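Local coordinates for protein ADP-dependent (S)-NAD(P)H-hydrate dehydratase (Enterococcus faecalis, PDB 2R3B) that probably removes water from the S-form of NAD(P)H hydrate, converting ADP to AMP and phosphate, and so repairs damaged NADH and NADPH, at residues B[79-82]-B[83-86]; B[124-127]-B[128-132]. All blocks are in the same frame, centred on the assembly; numbering follows the deposited sequence.

Contact 1: residues B[79-82]-B[83-86]; sequences TDVK and NHGP
The amide N of N83 donates to O of D80 across 2.8 Å, and the next amide does the same one step along, H84 N meeting V81 O at 3.1 Å. These two successive turns, each closing three residues back, bring the chain from strand 74-78 into helix 84-90 of the ribokinase-like fold. An Asx turn sits inside them: D80 OD1 takes the amide of K82 on its anti lone pair, while OD2 makes a salt bridge with R54. A short, branched carboxylate suits this place because each oxygen can serve a different partner.

H84 folds back over the turn it follows. With chi1 at -67°, CG sits beside the backbone N, opposite the carbonyl carbon, and the ring lies beneath V81, whose CA stands 3.6 Å from the ring centroid, almost on the normal, in a CH-pi contact. CG2 of T79 meets the edge at CD2, in the ring plane, 3.3 Å away. NE2 then donates to T79 O over 3.2 Å in a rather bent bond; the oxygen lies off the ring plane, and the donor stands above the carbonyl plane. The other ring nitrogen, ND1, bonds to NZ of K82 from a neighbouring subunit, so the imidazole's rotation is fixed at both nitrogens, a pattern consistent with a neutral ring protonated on NE2.

K82 repays this toward another copy: its fully extended chain carries NZ to ND1 of H84 of a second subunit and to R54 O. T79 and N83 face the loop that follows strand 46-50, T79 OG1 bonding to G51 O and G52 O, N83 ND2 to N53 O. A water bridges K82 O, 2.8 Å away, to the amide N of G85 at 3.0 Å.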
# COMPACT_ATOMS: atom_id res chain seq x y z
N THR B 79 13.47 2.78 -14.59
CA THR B 79 12.25 2.11 -14.99
C THR B 79 11.33 3.13 -15.61
O THR B 79 11.53 4.32 -15.46
CB THR B 79 11.54 1.43 -13.80
OG1 THR B 79 10.43 0.68 -14.30
CG2 THR B 79 11.01 2.43 -12.76
N ASP B 80 10.34 2.70 -16.37
CA ASP B 80 9.41 3.69 -16.94
C ASP B 80 8.80 4.55 -15.85
O ASP B 80 8.39 4.07 -14.78
CB ASP B 80 8.32 3.02 -17.76
CG ASP B 80 7.64 3.96 -18.71
OD1 ASP B 80 6.79 4.76 -18.27
OD2 ASP B 80 7.95 3.87 -19.93
N VAL B 81 8.72 5.85 -16.12
CA VAL B 81 8.14 6.80 -15.16
C VAL B 81 6.73 6.41 -14.70
O VAL B 81 6.32 6.70 -13.56
CB VAL B 81 8.17 8.23 -15.74
CG1 VAL B 81 7.27 8.30 -16.99
CG2 VAL B 81 7.81 9.20 -14.65
N LYS B 82 6.01 5.71 -15.56
CA LYS B 82 4.69 5.12 -15.20
C LYS B 82 4.76 4.34 -13.88
O LYS B 82 3.80 4.33 -13.12
CB LYS B 82 4.23 4.19 -16.34
CG LYS B 82 2.90 3.45 -16.12
CD LYS B 82 2.52 2.52 -17.26
CE LYS B 82 1.15 1.86 -17.00
NZ LYS B 82 0.79 0.95 -18.10
N ASN B 83 5.88 3.66 -13.66
CA ASN B 83 6.02 2.74 -12.53
C ASN B 83 6.50 3.39 -11.25
O ASN B 83 6.52 2.75 -10.20
CB ASN B 83 6.96 1.59 -12.92
CG ASN B 83 6.46 0.82 -14.14
OD1 ASN B 83 5.28 0.49 -14.26
ND2 ASN B 83 7.36 0.57 -15.08
N HIS B 84 6.89 4.67 -11.29
CA HIS B 84 7.53 5.24 -10.11
C HIS B 84 6.60 5.38 -8.91
O HIS B 84 7.06 5.24 -7.75
CB HIS B 84 8.12 6.59 -10.46
CG HIS B 84 9.25 6.52 -11.42
ND1 HIS B 84 9.94 7.65 -11.84
CD2 HIS B 84 9.80 5.48 -12.09
CE1 HIS B 84 10.86 7.30 -12.71
NE2 HIS B 84 10.80 5.99 -12.89
N GLY B 85 5.33 5.68 -9.16
CA GLY B 85 4.30 5.82 -8.11
C GLY B 85 4.11 4.51 -7.34
O GLY B 85 4.31 4.46 -6.13
N PRO B 86 3.70 3.44 -8.03
CA PRO B 86 3.50 2.20 -7.25
C PRO B 86 4.78 1.69 -6.62
O PRO B 86 4.74 1.04 -5.57
CB PRO B 86 2.91 1.22 -8.28
CG PRO B 86 3.13 1.84 -9.58
CD PRO B 86 3.22 3.30 -9.41
O HOH W 1 3.70 6.54 -11.48

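Contact 2: residues B[124-127]-B[128-132]; sequences DATA and QQILK
Two oxygens of D124 take amides at the start of helix 125-137: its carbonyl O begins the helical ladder by accepting from Q128 N at 3.0 Å, and its side-chain OD1 caps A127 N, also at 3.0 Å, with an N-H...O angle of 175°. This is an N-cap, for which aspartate is well suited, since its short side chain turns back to reach a first-turn amide that has no helical carbonyl before it. A chi1 of 75° brings the carboxylate round to that amide. The regular ladder follows, Q129 N to A125 O at 2.9 Å, I130 N to T126 O and L131 N to A127 O.

Q128 lies along the same end of the helix. Its extended chain runs back past D124, CG coming 3.5 Å from D124 O, and its NE2 bonds to O of L123, so a long amide serves a carbonyl just before the cap.

One turn apart, T126 and I130 lie side by side and point the same way, CG2 of the threonine 4.2 Å from CG1 of the isoleucine. That same CG1 also rests on T126 O. Farther out, I130 meets F99, while A127 and L131 pack on L153 of helix 149-156; the small methyl of A127 additionally touches L121, and L131 reaches F159. Apolar residues thus seat the helix in the beta-alpha-beta unit formed with strands 114-117 and 143-147, while Q128 and Q129 lie toward solvent. The carboxylate of D124, set at the positive end of the helix dipole, is probably stabilised there in its charged form.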
# COMPACT_ATOMS: atom_id res chain seq x y z
N ASP B 124 11.32 -4.23 -26.73
CA ASP B 124 11.12 -3.18 -27.73
C ASP B 124 12.37 -2.31 -27.90
O ASP B 124 13.40 -2.59 -27.31
CB ASP B 124 9.87 -2.34 -27.42
CG ASP B 124 10.05 -1.37 -26.27
OD1 ASP B 124 11.18 -1.13 -25.79
OD2 ASP B 124 9.01 -0.81 -25.85
N ALA B 125 12.26 -1.27 -28.74
CA ALA B 125 13.43 -0.50 -29.16
C ALA B 125 14.05 0.24 -28.00
O ALA B 125 15.27 0.44 -27.96
CB ALA B 125 13.02 0.49 -30.26
N THR B 126 13.22 0.69 -27.07
CA THR B 126 13.74 1.36 -25.89
C THR B 126 14.55 0.40 -25.05
O THR B 126 15.61 0.76 -24.57
CB THR B 126 12.62 1.96 -25.04
OG1 THR B 126 11.95 2.98 -25.79
CG2 THR B 126 13.19 2.56 -23.74
N ALA B 127 14.00 -0.79 -24.82
CA ALA B 127 14.72 -1.88 -24.11
C ALA B 127 16.07 -2.18 -24.74
O ALA B 127 17.09 -2.28 -24.06
CB ALA B 127 13.87 -3.16 -24.09
N GLN B 128 16.08 -2.35 -26.06
CA GLN B 128 17.31 -2.56 -26.81
C GLN B 128 18.29 -1.45 -26.63
O GLN B 128 19.45 -1.71 -26.42
CB GLN B 128 17.03 -2.75 -28.30
CG GLN B 128 16.29 -4.00 -28.61
CD GLN B 128 15.68 -3.96 -30.00
OE1 GLN B 128 16.34 -3.51 -30.94
NE2 GLN B 128 14.45 -4.41 -30.13
N GLN B 129 17.84 -0.21 -26.71
CA GLN B 129 18.72 0.92 -26.54
C GLN B 129 19.33 0.99 -25.17
O GLN B 129 20.53 1.20 -25.03
CB GLN B 129 17.98 2.25 -26.80
CG GLN B 129 18.86 3.47 -26.58
CD GLN B 129 18.24 4.76 -27.15
OE1 GLN B 129 17.05 4.99 -26.99
NE2 GLN B 129 19.05 5.57 -27.81
N ILE B 130 18.50 0.84 -24.13
CA ILE B 130 19.01 0.88 -22.75
C ILE B 130 20.05 -0.23 -22.51
O ILE B 130 21.11 0.02 -21.91
CB ILE B 130 17.86 0.75 -21.72
CG1 ILE B 130 16.83 1.88 -21.85
CG2 ILE B 130 18.45 0.84 -20.28
CD1 ILE B 130 17.30 3.23 -21.28
N LEU B 131 19.76 -1.44 -22.98
CA LEU B 131 20.76 -2.53 -22.85
C LEU B 131 22.09 -2.17 -23.53
O LEU B 131 23.15 -2.33 -22.95
CB LEU B 131 20.22 -3.84 -23.45
CG LEU B 131 21.17 -5.04 -23.41
CD1 LEU B 131 21.55 -5.37 -21.99
CD2 LEU B 131 20.55 -6.25 -24.10
N LYS B 132 22.04 -1.67 -24.75
CA LYS B 132 23.28 -1.26 -25.42
C LYS B 132 24.03 -0.19 -24.63
O LYS B 132 25.24 -0.26 -24.53
CB LYS B 132 23.02 -0.68 -26.79
CG LYS B 132 22.51 -1.63 -27.81
CD LYS B 132 22.44 -0.89 -29.14
CE LYS B 132 21.42 -1.42 -30.07
NZ LYS B 132 21.38 -0.45 -31.22

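The two contacts begin helices that follow strands of the same sheet, 74-78 for contact 1 and 114-117 for contact 2, with strand 46-50 lying between those strands. Their centres are about 17 Å apart, and the nearest atoms come within about 7 Å without touching. Both lie near the predicted NAD(P)H hydrate site: the side chain of A127 is about 5 Å from G122, that of N83 about 11 Å from G122, and that of T79 about 8 Å from A59. They differ in the tetramer, since contact 1 exchanges lysine-histidine bonds with two other subunits, whereas residues 124-132 touch no other chain of the assembly.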